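Local coordinates for amyloid-like protein 1 (Homo sapiens, PDB 3PMR) that belongs to the amyloid precursor protein family and, through its dimerising E2 domain, probably binds heparin and takes part in cell adhesion, at residues Arg128-Leu133 with Gln195-Gln200; Leu186-Gln189 with Leu193-Glu196. All coordinates share one frame; numbering follows the deposited sequence.

Contact 1. Residues Arg128-Leu133 with Gln195-Gln200; sequences RVLLAL and QELRPQ
Leu130 meets Gln200 chiefly through one methyl, CD2, which lies 3.2 Å from Gln200 NE2 and 3.5 Å from Gln200 CD, so the carboxamide end rests against the leucine tip. The Gln200 aliphatic part follows, with CB 3.8 Å from Leu130 CD2, and the two side chains run nearly perpendicular. Leu130 CG stands anti to its backbone N (chi1 178°), which places CD2 against the Gln200 amide, with CD1 near Gln200 CB. Leu197 fills the neighbouring position with its two methyls divided between two partners: CD1 is 4.0 Å from Val129 CG1, and CD2 is 4.1 Å from Leu130 CB. No hydrogen bond crosses, so the join is van der Waals packing, with Gln200 at its exposed border and Val129 and Leu197 buried. Leu130 and Leu197 also form the closest backbone pair, CA to CA 7.1 Å. Outward from this shell, Val129 reaches Leu119 of helix 64-119, and Leu130 touches Leu204, about one turn further along helix 191-207 than Gln200. The local axes pass 10.9 Å apart at -43°, a fairly wide spacing bridged by leucine and glutamine side chains. This is helix-on-helix packing in the all-helical E2 domain, where the C-terminal helix 191-207 lies against the start of helix 126-157.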
loop_
_atom_site.group_PDB
_atom_site.type_symbol
_atom_site.label_atom_id
_atom_site.label_comp_id
_atom_site.label_asym_id
_atom_site.label_seq_id
_atom_site.Cartn_x
_atom_site.Cartn_y
_atom_site.Cartn_z
ATOM N N ARG B 128 -13.153 11.649 -36.449
ATOM C CA ARG B 128 -14.012 11.486 -35.310
ATOM C C ARG B 128 -14.131 10.031 -34.879
ATOM O O ARG B 128 -14.219 9.734 -33.725
ATOM C CB ARG B 128 -15.371 12.068 -35.580
ATOM C CG ARG B 128 -16.287 11.968 -34.449
ATOM N N VAL B 129 -14.122 9.141 -35.849
ATOM C CA VAL B 129 -14.195 7.711 -35.587
ATOM C C VAL B 129 -12.893 7.253 -34.941
ATOM O O VAL B 129 -12.912 6.514 -33.963
ATOM C CB VAL B 129 -14.416 6.908 -36.891
ATOM C CG1 VAL B 129 -14.255 5.408 -36.622
ATOM C CG2 VAL B 129 -15.800 7.187 -37.438
ATOM N N LEU B 130 -11.759 7.704 -35.473
ATOM C CA LEU B 130 -10.476 7.301 -34.918
ATOM C C LEU B 130 -10.341 7.702 -33.453
ATOM O O LEU B 130 -9.860 6.918 -32.633
ATOM C CB LEU B 130 -9.317 7.895 -35.720
ATOM C CG LEU B 130 -7.920 7.559 -35.180
ATOM C CD1 LEU B 130 -7.756 6.052 -35.047
ATOM C CD2 LEU B 130 -6.862 8.129 -36.118
ATOM N N LEU B 131 -10.760 8.921 -33.128
ATOM C CA LEU B 131 -10.686 9.408 -31.750
ATOM C C LEU B 131 -11.649 8.694 -30.803
ATOM O O LEU B 131 -11.321 8.459 -29.645
ATOM C CB LEU B 131 -10.936 10.920 -31.702
ATOM C CG LEU B 131 -9.726 11.786 -32.066
ATOM C CD1 LEU B 131 -10.160 13.233 -32.181
ATOM C CD2 LEU B 131 -8.629 11.629 -31.003
ATOM N N ALA B 132 -12.832 8.353 -31.287
ATOM C CA ALA B 132 -13.811 7.655 -30.462
ATOM C C ALA B 132 -13.287 6.238 -30.210
ATOM O O ALA B 132 -13.447 5.681 -29.128
ATOM C CB ALA B 132 -15.147 7.603 -31.180
ATOM N N LEU B 133 -12.656 5.657 -31.221
ATOM C CA LEU B 133 -12.106 4.325 -31.080
ATOM C C LEU B 133 -10.933 4.386 -30.108
ATOM O O LEU B 133 -10.816 3.532 -29.227
ATOM C CB LEU B 133 -11.637 3.786 -32.441
ATOM C CG LEU B 133 -11.039 2.374 -32.461
ATOM C CD1 LEU B 133 -12.081 1.353 -31.971
ATOM C CD2 LEU B 133 -10.577 2.030 -33.873
ATOM N N GLN B 195 -10.000 0.706 -44.080
ATOM C CA GLN B 195 -8.736 0.741 -44.806
ATOM C C GLN B 195 -7.972 2.016 -44.470
ATOM O O GLN B 195 -6.788 1.983 -44.140
ATOM C CB GLN B 195 -8.998 0.683 -46.318
ATOM N N GLU B 196 -8.684 3.135 -44.546
ATOM C CA GLU B 196 -8.132 4.452 -44.270
ATOM C C GLU B 196 -7.566 4.633 -42.855
ATOM O O GLU B 196 -6.636 5.417 -42.649
ATOM C CB GLU B 196 -9.211 5.515 -44.526
ATOM C CG GLU B 196 -8.815 6.929 -44.146
ATOM N N LEU B 197 -8.108 3.902 -41.886
ATOM C CA LEU B 197 -7.661 4.042 -40.505
ATOM C C LEU B 197 -6.764 2.928 -39.960
ATOM O O LEU B 197 -6.171 3.083 -38.886
ATOM C CB LEU B 197 -8.877 4.196 -39.593
ATOM C CG LEU B 197 -9.789 5.386 -39.923
ATOM C CD1 LEU B 197 -11.060 5.301 -39.088
ATOM C CD2 LEU B 197 -9.052 6.700 -39.671
ATOM N N ARG B 198 -6.648 1.825 -40.694
ATOM C CA ARG B 198 -5.834 0.694 -40.260
ATOM C C ARG B 198 -4.450 1.071 -39.726
ATOM O O ARG B 198 -4.079 0.681 -38.623
ATOM C CB ARG B 198 -5.690 -0.320 -41.400
ATOM N N PRO B 199 -3.658 1.820 -40.511
ATOM C CA PRO B 199 -2.322 2.203 -40.030
ATOM C C PRO B 199 -2.288 2.894 -38.654
ATOM O O PRO B 199 -1.426 2.596 -37.826
ATOM C CB PRO B 199 -1.780 3.075 -41.171
ATOM C CG PRO B 199 -3.014 3.425 -41.998
ATOM C CD PRO B 199 -3.835 2.192 -41.923
ATOM N N GLN B 200 -3.225 3.806 -38.404
ATOM C CA GLN B 200 -3.287 4.512 -37.120
ATOM C C GLN B 200 -3.756 3.594 -35.996
ATOM O O GLN B 200 -3.274 3.684 -34.863
ATOM C CB GLN B 200 -4.220 5.717 -37.243
ATOM C CG GLN B 200 -3.529 6.885 -37.916
ATOM C CD GLN B 200 -4.481 7.766 -38.682
ATOM O OE1 GLN B 200 -5.108 7.324 -39.646
ATOM N NE2 GLN B 200 -4.597 9.032 -38.258
#

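Contact 2. Residues Leu186-Gln189 with Leu193-Glu196; sequences LLDQ and LAQE
Leu187, in the last turn of helix 159-187, reaches both Leu193 and Ala194 with the branched end of its side chain. Its CG sits 4.0 Å from Ala194 CA and 4.1 Å from Ala194 CB, so the branch point lies against the backbone and methyl of the alanine. One methyl goes further: CD1 comes to 4.1 Å from Leu193 CG, and the two leucine side chains cross at about a right angle. The reach depends on the first torsion, which sets CG opposite the backbone N (chi1 173°) and brings the tip nearer than the direction of CB alone would suggest. The Leu187 carbonyl takes part as well, its O lying 3.5 Å from Ala194 CB. Together these contacts close a short helix-to-helix connection, in which the chain leaves helix 159-187, turns within a few residues and enters helix 191-207; Asn190, in the turn, accepts a weak hydrogen bond on OD1 from Leu193 N near the start of the next helix. Asp188 follows in the turn. Although its CB points away from the second helix, the carboxylate bends back, and OD1 approaches Ala194 CB to 3.2 Å, a close van der Waals contact of oxygen with a methyl. Asp188 and Ala194 are also the nearest backbone pair, with 5.4 Å between their CA atoms. Gln189 extends the turn through a weak bond from its N to Leu186 O, 3.4 Å long.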
loop_
_atom_site.group_PDB
_atom_site.type_symbol
_atom_site.label_atom_id
_atom_site.label_comp_id
_atom_site.label_asym_id
_atom_site.label_seq_id
_atom_site.Cartn_x
_atom_site.Cartn_y
_atom_site.Cartn_z
ATOM N N LEU B 186 -16.722 -3.800 -35.981
ATOM C CA LEU B 186 -17.786 -2.847 -36.239
ATOM C C LEU B 186 -17.294 -1.855 -37.287
ATOM O O LEU B 186 -18.055 -1.421 -38.145
ATOM C CB LEU B 186 -18.166 -2.110 -34.954
ATOM C CG LEU B 186 -19.160 -2.804 -34.022
ATOM C CD1 LEU B 186 -18.996 -2.274 -32.609
ATOM C CD2 LEU B 186 -20.575 -2.579 -34.528
ATOM N N LEU B 187 -16.009 -1.514 -37.200
ATOM C CA LEU B 187 -15.363 -0.576 -38.108
ATOM C C LEU B 187 -15.187 -1.150 -39.503
ATOM O O LEU B 187 -15.034 -0.402 -40.472
ATOM C CB LEU B 187 -13.984 -0.181 -37.569
ATOM C CG LEU B 187 -13.131 0.673 -38.515
ATOM C CD1 LEU B 187 -13.810 2.027 -38.721
ATOM C CD2 LEU B 187 -11.739 0.863 -37.952
ATOM N N ASP B 188 -15.191 -2.476 -39.603
ATOM C CA ASP B 188 -15.018 -3.145 -40.888
ATOM C C ASP B 188 -16.288 -3.256 -41.709
ATOM O O ASP B 188 -16.250 -3.720 -42.848
ATOM C CB ASP B 188 -14.411 -4.531 -40.692
ATOM C CG ASP B 188 -12.911 -4.479 -40.522
ATOM O OD1 ASP B 188 -12.246 -3.852 -41.375
ATOM O OD2 ASP B 188 -12.395 -5.060 -39.546
ATOM N N GLN B 189 -17.409 -2.838 -41.134
ATOM C CA GLN B 189 -18.677 -2.867 -41.849
ATOM C C GLN B 189 -18.706 -1.683 -42.815
ATOM O O GLN B 189 -19.602 -1.562 -43.652
ATOM C CB GLN B 189 -19.837 -2.801 -40.859
ATOM C CG GLN B 189 -20.185 -4.162 -40.271
ATOM C CD GLN B 189 -20.881 -4.074 -38.928
ATOM O OE1 GLN B 189 -21.710 -3.192 -38.699
ATOM N NE2 GLN B 189 -20.556 -5.001 -38.033
ATOM N N LEU B 193 -13.645 3.202 -44.802
ATOM C CA LEU B 193 -13.214 3.763 -43.532
ATOM C C LEU B 193 -12.161 2.913 -42.827
ATOM O O LEU B 193 -11.165 3.438 -42.335
ATOM C CB LEU B 193 -14.429 3.956 -42.619
ATOM C CG LEU B 193 -14.280 4.976 -41.489
ATOM C CD1 LEU B 193 -13.769 6.297 -42.046
ATOM C CD2 LEU B 193 -15.622 5.175 -40.807
ATOM N N ALA B 194 -12.376 1.602 -42.784
ATOM C CA ALA B 194 -11.438 0.700 -42.122
ATOM C C ALA B 194 -10.049 0.751 -42.750
ATOM O O ALA B 194 -9.040 0.823 -42.039
ATOM C CB ALA B 194 -11.979 -0.731 -42.157
ATOM N N GLN B 195 -10.000 0.706 -44.080
ATOM C CA GLN B 195 -8.736 0.741 -44.806
ATOM C C GLN B 195 -7.972 2.016 -44.470
ATOM O O GLN B 195 -6.788 1.983 -44.140
ATOM C CB GLN B 195 -8.998 0.683 -46.318
ATOM N N GLU B 196 -8.684 3.135 -44.546
ATOM C CA GLU B 196 -8.132 4.452 -44.270
ATOM C C GLU B 196 -7.566 4.633 -42.855
ATOM O O GLU B 196 -6.636 5.417 -42.649
ATOM C CB GLU B 196 -9.211 5.515 -44.526
ATOM C CG GLU B 196 -8.815 6.929 -44.146
#

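Contacts 1 and 2 lie 8 Å apart between centres and overlap along helix 191-207, sharing Gln195 and Glu196. Their side chains join in one apolar cluster. Val129 of contact 1 touches Leu187 and Leu193 of contact 2: its CG2 is 3.9 Å from Leu193 CD2, and its CG1 is 4.0 Å from Leu187 CD1. Leu197 CD1 lies slightly further, 4.3 Å from Leu187 CD1. Contact 2 joins helix 191-207 to the end of helix 159-187, and contact 1 joins it to helix 126-157. Both centres lie far from the chain's centre, about 31 and 35 Å respectively, on the same side, toward one end of the elongated domain.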